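Local coordinates for protein lombricine kinase (Urechis caupo, PDB 3JPZ) that probably catalyses the reversible transfer of a phosphoryl group between ATP and lombricine, as a phosphagen kinase of the ATP:guanido phosphotransferase family, at residues C128-C133 and E219-V224. Residues are numbered along the deposited sequence; the frame is centred on the assembly and turned at random.
Sequences CYPPSC and EDHMRV
With CG turned anti to the carbonyl carbon and lying beside the backbone N (chi1 -73°), the His221 ring reaches across to the main chain of Cys128. There His221 NE2 donates a hydrogen bond of 2.8 Å to Cys128 O. The oxygen lies in the plane of the imidazole, at the ring edge, and the N-H...O angle of 150° is moderately bent; seen from the acceptor, however, the donor stands above the carbonyl plane, off the lone pairs. At the other ring nitrogen, ND1 bonds Ile124 N, so both imidazole nitrogens are engaged and the rotation of this buried ring is fixed. The ND1 bond takes a backbone N-H, which implies that the proton sits on NE2. Tyr129 lies obliquely beside the histidine, with its CD1 4.4 Å from His221 CE1 and the ring planes inclined at 35°. The Pro130 ring packs against the Glu219 carbonyl oxygen, its CG 3.4 Å from Glu219 O and its CD 4.2 Å from His221 CD2. Farther along segment 219-224, Arg223 is held by a 2.6 Å salt bridge from NH1 to Asp220 OD2, while its NH2 makes a long pairing with Glu219 OE2, an arrangement that probably steadies the guanidinium. The example illustrates how a loop can be pinned to a turn by one histidine: the loop between strand 113-122 and helix 135-149 is tied to the turn that leads into strand 222-229 of the large antiparallel sheet characteristic of the phosphagen kinase catalytic domain, two residues before Arg223, which binds ADP, though none is bound in this chain.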
ATOM      1  N   CYS A 128      -7.773   9.527  15.248  1.00 15.77           N
ATOM      2  CA  CYS A 128      -8.051   8.533  14.223  1.00 14.85           C
ATOM      3  C   CYS A 128      -7.152   7.321  14.364  1.00 13.89           C
ATOM      4  O   CYS A 128      -5.984   7.433  14.707  1.00 21.57           O
ATOM      5  CB  CYS A 128      -7.898   9.147  12.831  1.00 14.99           C
ATOM      6  SG  CYS A 128      -9.307  10.161  12.356  1.00 23.31           S
ATOM      7  N   TYR A 129      -7.723   6.156  14.102  1.00 13.42           N
ATOM      8  CA  TYR A 129      -6.951   4.941  13.930  1.00 21.65           C
ATOM      9  C   TYR A 129      -5.929   5.070  12.800  1.00 28.22           C
ATOM     10  O   TYR A 129      -6.034   5.950  11.951  1.00 24.58           O
ATOM     11  CB  TYR A 129      -7.896   3.793  13.606  1.00 16.43           C
ATOM     12  CG  TYR A 129      -8.873   3.461  14.704  1.00 15.50           C
ATOM     13  CD1 TYR A 129      -8.436   3.173  15.995  1.00 21.01           C
ATOM     14  CD2 TYR A 129     -10.231   3.394  14.445  1.00 23.02           C
ATOM     15  CE1 TYR A 129      -9.333   2.851  16.994  1.00 18.68           C
ATOM     16  CE2 TYR A 129     -11.129   3.079  15.436  1.00 20.78           C
ATOM     17  CZ  TYR A 129     -10.674   2.808  16.709  1.00 17.80           C
ATOM     18  OH  TYR A 129     -11.581   2.483  17.687  1.00 23.26           O
ATOM     19  N   PRO A 130      -4.945   4.164  12.774  1.00 25.69           N
ATOM     20  CA  PRO A 130      -3.884   4.100  11.759  1.00 20.05           C
ATOM     21  C   PRO A 130      -4.347   4.231  10.303  1.00 21.76           C
ATOM     22  O   PRO A 130      -3.614   4.792   9.501  1.00 32.20           O
ATOM     23  CB  PRO A 130      -3.277   2.720  11.995  1.00 13.63           C
ATOM     24  CG  PRO A 130      -3.437   2.515  13.462  1.00 13.05           C
ATOM     25  CD  PRO A 130      -4.759   3.143  13.818  1.00 21.46           C
ATOM     26  N   PRO A 131      -5.533   3.713   9.955  1.00 13.28           N
ATOM     27  CA  PRO A 131      -5.908   3.851   8.545  1.00 22.89           C
ATOM     28  C   PRO A 131      -6.096   5.306   8.110  1.00 24.23           C
ATOM     29  O   PRO A 131      -5.823   5.610   6.947  1.00 14.91           O
ATOM     30  CB  PRO A 131      -7.236   3.079   8.451  1.00 11.33           C
ATOM     31  CG  PRO A 131      -7.208   2.133   9.619  1.00 11.19           C
ATOM     32  CD  PRO A 131      -6.507   2.910  10.707  1.00 11.79           C
ATOM     33  N   SER A 132      -6.528   6.177   9.023  1.00 19.82           N
ATOM     34  CA  SER A 132      -6.947   7.529   8.663  1.00 14.01           C
ATOM     35  C   SER A 132      -6.230   8.644   9.425  1.00 22.51           C
ATOM     36  O   SER A 132      -6.478   9.815   9.172  1.00 18.71           O
ATOM     37  CB  SER A 132      -8.449   7.679   8.894  1.00 17.90           C
ATOM     38  OG  SER A 132      -9.178   6.764   8.100  1.00 34.48           O
ATOM     39  N   CYS A 133      -5.351   8.288  10.352  1.00 26.44           N
ATOM     40  CA  CYS A 133      -4.695   9.287  11.184  1.00 23.08           C
ATOM     41  C   CYS A 133      -3.611  10.032  10.418  1.00 30.73           C
ATOM     42  O   CYS A 133      -2.882   9.450   9.618  1.00 13.65           O
ATOM     43  CB  CYS A 133      -4.070   8.631  12.412  1.00 23.23           C
ATOM     44  SG  CYS A 133      -2.703   7.511  12.003  1.00 22.57           S
ATOM     45  N   GLU A 219      -0.526  -1.772  14.814  1.00 15.07           N
ATOM     46  CA  GLU A 219      -1.875  -2.026  14.307  1.00 22.32           C
ATOM     47  C   GLU A 219      -2.904  -1.191  15.058  1.00 15.81           C
ATOM     48  O   GLU A 219      -3.844  -0.658  14.471  1.00 17.36           O
ATOM     49  CB  GLU A 219      -2.211  -3.513  14.434  1.00 22.76           C
ATOM     50  CG  GLU A 219      -3.620  -3.878  14.011  1.00 25.56           C
ATOM     51  CD  GLU A 219      -3.817  -5.383  13.882  1.00 35.36           C
ATOM     52  OE1 GLU A 219      -4.984  -5.820  13.791  1.00 41.21           O
ATOM     53  OE2 GLU A 219      -2.809  -6.128  13.874  1.00 28.05           O
ATOM     54  N   ASP A 220      -2.711  -1.090  16.366  1.00 11.51           N
ATOM     55  CA  ASP A 220      -3.565  -0.290  17.231  1.00 16.50           C
ATOM     56  C   ASP A 220      -2.735   0.885  17.724  1.00 16.47           C
ATOM     57  O   ASP A 220      -1.520   0.904  17.547  1.00 18.19           O
ATOM     58  CB  ASP A 220      -4.058  -1.126  18.415  1.00 26.19           C
ATOM     59  CG  ASP A 220      -4.869  -2.340  17.977  1.00 38.38           C
ATOM     60  OD1 ASP A 220      -5.925  -2.158  17.336  1.00 34.98           O
ATOM     61  OD2 ASP A 220      -4.453  -3.479  18.277  1.00 29.38           O
ATOM     62  N   HIS A 221      -3.371   1.876  18.332  1.00 16.82           N
ATOM     63  CA  HIS A 221      -2.599   2.951  18.925  1.00 14.02           C
ATOM     64  C   HIS A 221      -1.680   2.324  19.957  1.00 14.29           C
ATOM     65  O   HIS A 221      -0.467   2.516  19.927  1.00 17.00           O
ATOM     66  CB  HIS A 221      -3.492   4.008  19.586  1.00 14.22           C
ATOM     67  CG  HIS A 221      -4.225   4.876  18.615  1.00 21.93           C
ATOM     68  ND1 HIS A 221      -5.438   5.459  18.911  1.00 29.82           N
ATOM     69  CD2 HIS A 221      -3.925   5.255  17.352  1.00 18.87           C
ATOM     70  CE1 HIS A 221      -5.852   6.162  17.872  1.00 39.45           C
ATOM     71  NE2 HIS A 221      -4.951   6.055  16.912  1.00 33.37           N
ATOM     72  N   MET A 222      -2.268   1.550  20.857  1.00 14.29           N
ATOM     73  CA  MET A 222      -1.524   0.924  21.931  1.00 13.93           C
ATOM     74  C   MET A 222      -1.862  -0.553  22.030  1.00 16.18           C
ATOM     75  O   MET A 222      -2.996  -0.917  22.304  1.00 13.95           O
ATOM     76  CB  MET A 222      -1.853   1.594  23.259  1.00 14.89           C
ATOM     77  CG  MET A 222      -0.995   1.119  24.406  1.00 28.04           C
ATOM     78  SD  MET A 222      -1.304   2.069  25.898  1.00 24.16           S
ATOM     79  CE  MET A 222      -2.987   1.558  26.255  1.00 15.66           C
ATOM     80  N   ARG A 223      -0.862  -1.390  21.810  1.00 13.06           N
ATOM     81  CA  ARG A 223      -1.006  -2.827  21.966  1.00 14.48           C
ATOM     82  C   ARG A 223      -0.317  -3.200  23.257  1.00 14.99           C
ATOM     83  O   ARG A 223       0.894  -3.052  23.383  1.00 18.70           O
ATOM     84  CB  ARG A 223      -0.365  -3.561  20.795  1.00 12.14           C
ATOM     85  CG  ARG A 223       0.022  -5.010  21.096  1.00 29.02           C
ATOM     86  CD  ARG A 223      -1.133  -5.973  20.897  1.00 41.81           C
ATOM     87  NE  ARG A 223      -1.077  -6.623  19.590  1.00 44.54           N
ATOM     88  CZ  ARG A 223      -1.641  -6.151  18.482  1.00 40.28           C
ATOM     89  NH1 ARG A 223      -2.318  -5.013  18.504  1.00 51.43           N
ATOM     90  NH2 ARG A 223      -1.526  -6.824  17.346  1.00 42.93           N
ATOM     91  N   VAL A 224      -1.089  -3.668  24.225  1.00 18.41           N
ATOM     92  CA  VAL A 224      -0.549  -3.978  25.542  1.00 17.75           C
ATOM     93  C   VAL A 224      -0.397  -5.480  25.705  1.00 23.74           C
ATOM     94  O   VAL A 224      -1.348  -6.230  25.520  1.00 13.55           O
ATOM     95  CB  VAL A 224      -1.463  -3.436  26.639  1.00 13.85           C
ATOM     96  CG1 VAL A 224      -1.024  -3.933  27.996  1.00 14.23           C
ATOM     97  CG2 VAL A 224      -1.492  -1.907  26.593  1.00 23.94           C
TER